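Local coordinates for yersinopine synthase (Yersinia pestis, PDB 6C4L), which catalyses the NADPH-dependent reductive condensation of pyruvate with an amino-acid-derived intermediate, the last step in making the metallophore yersinopine, at residues A[161-166]-A[225-230]; A[210-215]-A[240-245]; A[308-313]-A[422-427]. All blocks are in the same frame, centred on the assembly; numbering follows the deposited sequence.

In the fold
Interactions 1 and 2 belong to one sheet, their centres about 10 Å apart, and share the run strand 203-217, helix 225-235, strand 240-243. Strands 161-165 and 203-217 are antiparallel neighbours in that sheet. Interaction 1 lays the helix of this beta-alpha-beta unit on strand 161-165; interaction 2 pairs its two strands. Along the chain their segments alternate, and the two touch where L165 packs on L215. Both lie in the sheet whose strands 25-28 and 49-52 lead into the NADP(+)-binding residues. Interaction 3 comes later in sequence and joins two helical regions; its centre is about 28 Å from that of interaction 1 and about 24 Å from that of interaction 2, without touching either.

Interaction 1 (A[161-166]-A[225-230]); sequences EVISLS and AEMSWL
E161 OE2 is gripped by two donors beyond the contact, S224 and N217, while OE1 of the same carboxylate rests 3.6 Å from E226 CB. This is helix-on-sheet packing in an alpha/beta fold: helix 225-235 packs over strand 161-165, running roughly the same way, and the axes of segments 161-165 and 225-230 come within 10.0 Å at an angle of 35°. With CG anti to the backbone N (chi1 179°) and the rest of its chain extended, E161 reaches the helix. E226 instead bends at chi2 and carries its own carboxylate away, to a salt bridge with R107 and hydrogen bonds with H20 and S134. The two carboxylate planes stand 78° apart, and E161 OE1 and E226 OE2 remain 5.8 Å from each other; separate partners probably offset the likeness of charge. Beyond these polar ends lies an apolar patch, where the branched I163, L165 and L230 fill the space between strand and helix. The CD1 end of I163 lies 3.7 Å from E226 CB, with M227 CG a looser neighbour; its CG2 branch meets L230 CD1 tip to tip at 3.8 Å. L165 completes the row, its CD2 4.0 Å from L230 CD1.

Interaction 2 (A[210-215]-A[240-245]); sequences KQRIYL and DTLPCS
R212 takes the crowded position for its first torsion, CG between the backbone N and the carbonyl carbon (chi1 54°), and a bend at chi3 then lays its chain alongside D240. L242, with CG beside its own backbone N (chi1 -69°), brings CD2 to 3.5 Å from R212 CB, so this branched residue covers the arginine's aliphatic stem and reaches the edge of the guanidinium. The backbones form a parallel ladder, the strand pair of a beta-alpha-beta unit whose helix is 225-235. I213 N gives to D240 O at 2.8 Å, and I213 O receives L242 N at 2.9 Å; L215, two residues on, repeats the pattern with L242 O and C244 N. On the face carrying R212, D240, Y214 and L242, the tyrosine sets CD2 3.8 Å from L242 CB and offers its ring edge to C244 SG, 5.3 Å from the centroid of the Y214 ring. On the other face L215 CD2 leans on T241 CB. The R212 NH2 to D240 OD2 salt bridge is long, 3.8 Å, whereas D328 receives both R212 NH1 and the Y214 hydroxyl. The charge of R212 is thus probably shared between two acids, D328 the stronger partner.

Interaction 3 (A[308-313]-A[422-427]); sequences KRLLNR and VVMPTA
V422 presses its two methyls against the helix 294-313, one to each of two arginines a turn apart: CG2 lies 4.0 Å from R309 CB, and CG1 lies 3.8 Å from R313 CG. A small branched side chain suits this place, since it can lodge between the aliphatic stems of both arginines and touch L310 from the same position. R309 NE donates to V423 O at 3.1 Å, with an N-H...O angle of 143°; the acceptor lies in the guanidinium plane, at its edge, and the donor approaches nearly along the C=O axis. Arginine suits the role because its stem touches V422 at CB while NE, further out, reaches a backbone carbonyl. A bend at chi3 (-92°), about the CG-CD bond, swings NE and the guanidinium aside, and NH2 comes 3.9 Å from P425 CD, the two side chains crossing at about a right angle. On the buried side, L310 meets M424 obliquely, CD2 to SD at 4.2 Å; L413 and A417 of helix 401-419 line the same apolar region.

The next shell fixes these groups. D306, one turn before L310 on the same helix, forms a salt bridge through OD1 with R309 NH2, while its OD2 accepts the backbone N-H groups of T426 and A427. It thereby orients the guanidinium and satisfies two amides in the first turn of the neighbouring helix, where a negative charge is probably favoured by the helix dipole. R313 is tied to L420 O through NE. M424 occupies the N-cap position and P425, which has no N-H and so needs no acceptor, opens the first turn. The arrangement is that of an interhelical connection, from helix 401-419 to helix 425-445, docked against the C-terminal end of a third helix, 294-313, in the helical part of this opine dehydrogenase.

Interaction 1 (A[161-166]-A[225-230])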
loop_
_atom_site.group_PDB
_atom_site.type_symbol
_atom_site.label_atom_id
_atom_site.label_comp_id
_atom_site.label_asym_id
_atom_site.label_seq_id
_atom_site.Cartn_x
_atom_site.Cartn_y
_atom_site.Cartn_z
ATOM N N GLU A 161 -0.108 14.915 -43.870
ATOM C CA GLU A 161 0.718 14.297 -42.835
ATOM C C GLU A 161 -0.136 14.004 -41.602
ATOM O O GLU A 161 -0.798 14.900 -41.069
ATOM C CB GLU A 161 1.893 15.217 -42.463
ATOM C CG GLU A 161 2.839 14.685 -41.341
ATOM C CD GLU A 161 4.172 15.443 -41.355
ATOM O OE1 GLU A 161 4.257 16.427 -42.118
ATOM O OE2 GLU A 161 5.124 15.073 -40.633
ATOM N N VAL A 162 -0.125 12.753 -41.160
ATOM C CA VAL A 162 -0.856 12.320 -39.961
ATOM C C VAL A 162 0.167 12.107 -38.860
ATOM O O VAL A 162 1.067 11.276 -39.011
ATOM C CB VAL A 162 -1.649 11.039 -40.229
ATOM C CG1 VAL A 162 -2.316 10.522 -38.949
ATOM C CG2 VAL A 162 -2.691 11.311 -41.326
ATOM N N ILE A 163 0.023 12.831 -37.754
ATOM C CA ILE A 163 0.916 12.673 -36.612
ATOM C C ILE A 163 0.113 12.205 -35.396
ATOM O O ILE A 163 -0.877 12.837 -34.999
ATOM C CB ILE A 163 1.685 13.969 -36.322
ATOM C CG1 ILE A 163 2.632 14.262 -37.486
ATOM C CG2 ILE A 163 2.525 13.836 -35.037
ATOM C CD1 ILE A 163 3.156 15.631 -37.462
ATOM N N SER A 164 0.533 11.087 -34.820
ATOM C CA SER A 164 0.025 10.608 -33.534
ATOM C C SER A 164 0.948 11.017 -32.399
ATOM O O SER A 164 2.163 10.805 -32.480
ATOM C CB SER A 164 -0.099 9.085 -33.507
ATOM O OG SER A 164 -1.295 8.660 -34.113
ATOM N N LEU A 165 0.380 11.582 -31.336
ATOM C CA LEU A 165 1.114 11.786 -30.091
ATOM C C LEU A 165 0.636 10.760 -29.077
ATOM O O LEU A 165 -0.553 10.427 -29.044
ATOM C CB LEU A 165 0.910 13.191 -29.522
ATOM C CG LEU A 165 1.112 14.374 -30.488
ATOM C CD1 LEU A 165 1.019 15.680 -29.727
ATOM C CD2 LEU A 165 2.440 14.265 -31.197
ATOM N N SER A 166 1.561 10.309 -28.215
ATOM C CA SER A 166 1.253 9.255 -27.250
ATOM C C SER A 166 0.249 9.706 -26.193
ATOM O O SER A 166 -0.545 8.898 -25.703
ATOM C CB SER A 166 2.537 8.802 -26.569
ATOM O OG SER A 166 3.296 9.935 -26.137
ATOM N N ALA A 225 8.934 18.935 -41.335
ATOM C CA ALA A 225 8.638 20.287 -40.862
ATOM C C ALA A 225 7.609 20.276 -39.737
ATOM O O ALA A 225 7.771 20.961 -38.716
ATOM C CB ALA A 225 8.144 21.153 -42.024
ATOM N N GLU A 226 6.524 19.518 -39.910
ATOM C CA GLU A 226 5.496 19.483 -38.873
ATOM C C GLU A 226 6.059 18.942 -37.578
ATOM O O GLU A 226 5.813 19.492 -36.496
ATOM C CB GLU A 226 4.313 18.633 -39.328
ATOM C CG GLU A 226 3.286 19.417 -40.093
ATOM C CD GLU A 226 2.661 20.510 -39.236
ATOM O OE1 GLU A 226 3.149 21.659 -39.260
ATOM O OE2 GLU A 226 1.696 20.212 -38.511
ATOM N N MET A 227 6.801 17.842 -37.665
ATOM C CA MET A 227 7.382 17.259 -36.460
ATOM C C MET A 227 8.327 18.238 -35.775
ATOM O O MET A 227 8.311 18.374 -34.545
ATOM C CB MET A 227 8.098 15.960 -36.817
ATOM C CG MET A 227 7.198 14.716 -36.676
ATOM S SD MET A 227 7.802 13.403 -37.746
ATOM C CE MET A 227 7.638 11.996 -36.675
ATOM N N SER A 228 9.139 18.952 -36.560
ATOM C CA SER A 228 9.999 19.997 -36.003
ATOM C C SER A 228 9.177 21.100 -35.350
ATOM O O SER A 228 9.553 21.620 -34.294
ATOM C CB SER A 228 10.877 20.600 -37.109
ATOM O OG SER A 228 11.685 19.602 -37.707
ATOM N N TRP A 229 8.076 21.507 -35.988
ATOM C CA TRP A 229 7.195 22.498 -35.372
ATOM C C TRP A 229 6.652 21.997 -34.043
ATOM O O TRP A 229 6.730 22.700 -33.025
ATOM C CB TRP A 229 6.047 22.864 -36.315
ATOM C CG TRP A 229 4.997 23.754 -35.658
ATOM C CD1 TRP A 229 5.086 25.102 -35.419
ATOM C CD2 TRP A 229 3.718 23.346 -35.157
ATOM N NE1 TRP A 229 3.943 25.552 -34.800
ATOM C CE2 TRP A 229 3.086 24.494 -34.637
ATOM C CE3 TRP A 229 3.045 22.124 -35.107
ATOM C CZ2 TRP A 229 1.821 24.456 -34.073
ATOM C CZ3 TRP A 229 1.776 22.081 -34.533
ATOM C CH2 TRP A 229 1.176 23.240 -34.029
ATOM N N LEU A 230 6.111 20.769 -34.019
ATOM C CA LEU A 230 5.621 20.210 -32.751
ATOM C C LEU A 230 6.708 20.165 -31.680
ATOM O O LEU A 230 6.443 20.454 -30.507
ATOM C CB LEU A 230 5.059 18.803 -32.951
ATOM C CG LEU A 230 3.598 18.695 -33.369
ATOM C CD1 LEU A 230 3.266 17.252 -33.660
ATOM C CD2 LEU A 230 2.674 19.227 -32.290
#

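Interaction 2 (A[210-215]-A[240-245])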
loop_
_atom_site.group_PDB
_atom_site.type_symbol
_atom_site.label_atom_id
_atom_site.label_comp_id
_atom_site.label_asym_id
_atom_site.label_seq_id
_atom_site.Cartn_x
_atom_site.Cartn_y
_atom_site.Cartn_z
ATOM N N LYS A 210 4.339 17.134 -19.123
ATOM C CA LYS A 210 4.874 15.782 -19.236
ATOM C C LYS A 210 6.392 15.813 -19.427
ATOM O O LYS A 210 6.948 16.787 -19.946
ATOM C CB LYS A 210 4.219 15.064 -20.420
ATOM C CG LYS A 210 2.963 14.274 -20.073
ATOM C CD LYS A 210 3.331 12.848 -19.710
ATOM C CE LYS A 210 2.155 12.088 -19.167
ATOM N NZ LYS A 210 0.966 12.144 -20.078
ATOM N N GLN A 211 7.055 14.713 -19.031
ATOM C CA GLN A 211 8.502 14.565 -19.243
ATOM C C GLN A 211 8.840 14.454 -20.719
ATOM O O GLN A 211 9.700 15.182 -21.237
ATOM C CB GLN A 211 9.033 13.308 -18.560
ATOM C CG GLN A 211 8.993 13.277 -17.079
ATOM C CD GLN A 211 9.711 12.055 -16.577
ATOM O OE1 GLN A 211 10.940 12.017 -16.555
ATOM N NE2 GLN A 211 8.953 11.023 -16.222
ATOM N N ARG A 212 8.233 13.471 -21.385
ATOM C CA ARG A 212 8.446 13.222 -22.795
ATOM C C ARG A 212 7.127 12.803 -23.428
ATOM O O ARG A 212 6.188 12.406 -22.742
ATOM C CB ARG A 212 9.514 12.145 -23.014
ATOM C CG ARG A 212 9.291 10.838 -22.306
ATOM C CD ARG A 212 10.508 9.924 -22.507
ATOM N NE ARG A 212 11.754 10.569 -22.061
ATOM C CZ ARG A 212 12.178 10.606 -20.797
ATOM N NH1 ARG A 212 11.471 10.008 -19.823
ATOM N NH2 ARG A 212 13.328 11.227 -20.507
ATOM N N ILE A 213 7.080 12.926 -24.755
ATOM C CA ILE A 213 5.957 12.530 -25.593
ATOM C C ILE A 213 6.550 11.740 -26.747
ATOM O O ILE A 213 7.570 12.151 -27.317
ATOM C CB ILE A 213 5.188 13.757 -26.127
ATOM C CG1 ILE A 213 4.610 14.588 -24.982
ATOM C CG2 ILE A 213 4.096 13.348 -27.122
ATOM C CD1 ILE A 213 3.507 13.892 -24.203
ATOM N N TYR A 214 5.938 10.613 -27.081
ATOM C CA TYR A 214 6.311 9.876 -28.281
ATOM C C TYR A 214 5.419 10.304 -29.443
ATOM O O TYR A 214 4.203 10.443 -29.285
ATOM C CB TYR A 214 6.179 8.373 -28.040
ATOM C CG TYR A 214 7.076 7.912 -26.911
ATOM C CD1 TYR A 214 6.663 8.012 -25.600
ATOM C CD2 TYR A 214 8.360 7.422 -27.159
ATOM C CE1 TYR A 214 7.513 7.621 -24.543
ATOM C CE2 TYR A 214 9.203 7.021 -26.091
ATOM C CZ TYR A 214 8.755 7.119 -24.808
ATOM O OH TYR A 214 9.572 6.743 -23.763
ATOM N N LEU A 215 6.014 10.491 -30.613
ATOM C CA LEU A 215 5.226 10.897 -31.766
ATOM C C LEU A 215 5.779 10.252 -33.022
ATOM O O LEU A 215 6.920 9.792 -33.064
ATOM C CB LEU A 215 5.172 12.416 -31.910
ATOM C CG LEU A 215 6.400 13.175 -32.446
ATOM C CD1 LEU A 215 6.023 14.632 -32.599
ATOM C CD2 LEU A 215 7.633 13.044 -31.520
ATOM N N ASP A 240 10.321 16.576 -23.687
ATOM C CA ASP A 240 11.044 15.817 -24.694
ATOM C C ASP A 240 10.081 15.253 -25.726
ATOM O O ASP A 240 8.973 14.846 -25.391
ATOM C CB ASP A 240 11.815 14.673 -24.038
ATOM C CG ASP A 240 13.158 15.126 -23.475
ATOM O OD1 ASP A 240 13.671 16.167 -23.943
ATOM O OD2 ASP A 240 13.692 14.444 -22.577
ATOM N N THR A 241 10.515 15.230 -26.980
ATOM C CA THR A 241 9.803 14.560 -28.061
ATOM C C THR A 241 10.683 13.454 -28.626
ATOM O O THR A 241 11.846 13.698 -28.976
ATOM C CB THR A 241 9.446 15.548 -29.163
ATOM O OG1 THR A 241 10.624 16.301 -29.531
ATOM C CG2 THR A 241 8.342 16.493 -28.680
ATOM N N LEU A 242 10.137 12.248 -28.711
ATOM C CA LEU A 242 10.883 11.088 -29.204
ATOM C C LEU A 242 10.253 10.545 -30.488
ATOM O O LEU A 242 9.148 9.975 -30.430
ATOM C CB LEU A 242 10.942 10.002 -28.136
ATOM C CG LEU A 242 11.776 10.251 -26.866
ATOM C CD1 LEU A 242 13.220 10.585 -27.175
ATOM C CD2 LEU A 242 11.181 11.359 -26.024
ATOM N N PRO A 243 10.899 10.670 -31.652
ATOM C CA PRO A 243 10.283 10.188 -32.893
ATOM C C PRO A 243 10.284 8.674 -32.946
ATOM O O PRO A 243 11.237 8.035 -32.503
ATOM C CB PRO A 243 11.185 10.771 -33.994
ATOM C CG PRO A 243 12.197 11.619 -33.298
ATOM C CD PRO A 243 12.274 11.122 -31.905
ATOM N N CYS A 244 9.208 8.097 -33.487
ATOM C CA CYS A 244 9.056 6.649 -33.585
ATOM C C CYS A 244 8.981 6.239 -35.049
ATOM O O CYS A 244 8.750 7.067 -35.925
ATOM C CB CYS A 244 7.812 6.171 -32.831
ATOM S SG CYS A 244 7.852 6.657 -31.098
ATOM N N SER A 245 9.178 4.945 -35.319
ATOM C CA SER A 245 9.322 4.508 -36.710
ATOM C C SER A 245 7.997 4.415 -37.457
ATOM O O SER A 245 7.999 4.353 -38.690
ATOM C CB SER A 245 10.018 3.146 -36.767
ATOM O OG SER A 245 9.184 2.125 -36.260
#

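Interaction 3 (A[308-313]-A[422-427])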
loop_
_atom_site.group_PDB
_atom_site.type_symbol
_atom_site.label_atom_id
_atom_site.label_comp_id
_atom_site.label_asym_id
_atom_site.label_seq_id
_atom_site.Cartn_x
_atom_site.Cartn_y
_atom_site.Cartn_z
ATOM N N LYS A 308 1.018 -6.790 -26.032
ATOM C CA LYS A 308 2.223 -7.335 -26.641
ATOM C C LYS A 308 1.880 -8.321 -27.748
ATOM O O LYS A 308 2.486 -8.290 -28.829
ATOM C CB LYS A 308 3.086 -8.014 -25.589
ATOM C CG LYS A 308 4.142 -8.959 -26.154
ATOM C CD LYS A 308 4.903 -9.664 -24.998
ATOM C CE LYS A 308 6.186 -10.328 -25.473
ATOM N NZ LYS A 308 5.973 -11.219 -26.654
ATOM N N ARG A 309 0.943 -9.236 -27.475
ATOM C CA ARG A 309 0.507 -10.180 -28.504
ATOM C C ARG A 309 0.032 -9.436 -29.736
ATOM O O ARG A 309 0.418 -9.766 -30.859
ATOM C CB ARG A 309 -0.613 -11.093 -27.989
ATOM C CG ARG A 309 -0.146 -12.326 -27.240
ATOM C CD ARG A 309 -1.287 -13.324 -26.994
ATOM N NE ARG A 309 -1.968 -13.135 -25.707
ATOM C CZ ARG A 309 -1.377 -13.288 -24.517
ATOM N NH1 ARG A 309 -0.098 -13.620 -24.448
ATOM N NH2 ARG A 309 -2.053 -13.107 -23.386
ATOM N N LEU A 310 -0.822 -8.431 -29.536
ATOM C CA LEU A 310 -1.441 -7.747 -30.665
ATOM C C LEU A 310 -0.426 -6.877 -31.381
ATOM O O LEU A 310 -0.331 -6.907 -32.611
ATOM C CB LEU A 310 -2.612 -6.901 -30.182
ATOM C CG LEU A 310 -3.314 -6.009 -31.215
ATOM C CD1 LEU A 310 -3.902 -6.846 -32.344
ATOM C CD2 LEU A 310 -4.398 -5.170 -30.554
ATOM N N LEU A 311 0.342 -6.094 -30.614
ATOM C CA LEU A 311 1.362 -5.239 -31.194
ATOM C C LEU A 311 2.359 -6.056 -31.996
ATOM O O LEU A 311 2.712 -5.700 -33.131
ATOM C CB LEU A 311 2.054 -4.454 -30.091
ATOM C CG LEU A 311 1.314 -3.204 -29.631
ATOM C CD1 LEU A 311 2.024 -2.644 -28.368
ATOM C CD2 LEU A 311 1.337 -2.175 -30.720
ATOM N N ASN A 312 2.817 -7.163 -31.420
ATOM C CA ASN A 312 3.738 -8.039 -32.126
ATOM C C ASN A 312 3.130 -8.524 -33.432
ATOM O O ASN A 312 3.792 -8.520 -34.471
ATOM C CB ASN A 312 4.108 -9.215 -31.247
ATOM C CG ASN A 312 5.128 -8.854 -30.192
ATOM O OD1 ASN A 312 5.554 -7.696 -30.039
ATOM N ND2 ASN A 312 5.537 -9.850 -29.468
ATOM N N ARG A 313 1.867 -8.949 -33.392
ATOM C CA ARG A 313 1.188 -9.381 -34.611
ATOM C C ARG A 313 1.185 -8.288 -35.673
ATOM O O ARG A 313 1.244 -8.579 -36.871
ATOM C CB ARG A 313 -0.238 -9.785 -34.279
ATOM C CG ARG A 313 -1.088 -10.176 -35.481
ATOM C CD ARG A 313 -0.827 -11.610 -35.907
ATOM N NE ARG A 313 -1.866 -12.101 -36.816
ATOM C CZ ARG A 313 -1.820 -11.995 -38.144
ATOM N NH1 ARG A 313 -0.787 -11.428 -38.730
ATOM N NH2 ARG A 313 -2.812 -12.469 -38.889
ATOM N N VAL A 422 -5.479 -13.179 -32.986
ATOM C CA VAL A 422 -4.794 -13.138 -31.697
ATOM C C VAL A 422 -5.833 -13.022 -30.587
ATOM O O VAL A 422 -6.855 -12.335 -30.719
ATOM C CB VAL A 422 -3.718 -12.035 -31.582
ATOM C CG1 VAL A 422 -3.602 -11.208 -32.857
ATOM C CG2 VAL A 422 -3.902 -11.162 -30.338
ATOM N N VAL A 423 -5.571 -13.722 -29.506
ATOM C CA VAL A 423 -6.481 -13.806 -28.375
ATOM C C VAL A 423 -5.980 -12.858 -27.302
ATOM O O VAL A 423 -4.770 -12.762 -27.065
ATOM C CB VAL A 423 -6.566 -15.252 -27.859
ATOM C CG1 VAL A 423 -6.951 -16.193 -29.001
ATOM C CG2 VAL A 423 -5.246 -15.670 -27.243
ATOM N N MET A 424 -6.896 -12.119 -26.689
ATOM C CA MET A 424 -6.577 -11.209 -25.594
ATOM C C MET A 424 -7.493 -11.531 -24.416
ATOM O O MET A 424 -8.501 -10.846 -24.193
ATOM C CB MET A 424 -6.712 -9.760 -26.053
ATOM C CG MET A 424 -5.877 -9.451 -27.287
ATOM S SD MET A 424 -6.198 -7.785 -27.831
ATOM C CE MET A 424 -5.306 -6.821 -26.638
ATOM N N PRO A 425 -7.158 -12.561 -23.620
ATOM C CA PRO A 425 -8.111 -13.020 -22.589
ATOM C C PRO A 425 -8.378 -11.991 -21.520
ATOM O O PRO A 425 -9.469 -11.989 -20.945
ATOM C CB PRO A 425 -7.441 -14.273 -22.000
ATOM C CG PRO A 425 -6.372 -14.653 -22.948
ATOM C CD PRO A 425 -5.974 -13.429 -23.715
ATOM N N THR A 426 -7.423 -11.131 -21.195
ATOM C CA THR A 426 -7.682 -10.179 -20.122
ATOM C C THR A 426 -8.601 -9.081 -20.625
ATOM O O THR A 426 -9.614 -8.764 -19.991
ATOM C CB THR A 426 -6.376 -9.589 -19.585
ATOM O OG1 THR A 426 -5.541 -10.647 -19.113
ATOM C CG2 THR A 426 -6.649 -8.605 -18.464
ATOM N N ALA A 427 -8.269 -8.503 -21.793
ATOM C CA ALA A 427 -9.191 -7.580 -22.448
ATOM C C ALA A 427 -10.587 -8.168 -22.540
ATOM O O ALA A 427 -11.585 -7.495 -22.271
ATOM C CB ALA A 427 -8.706 -7.238 -23.864
#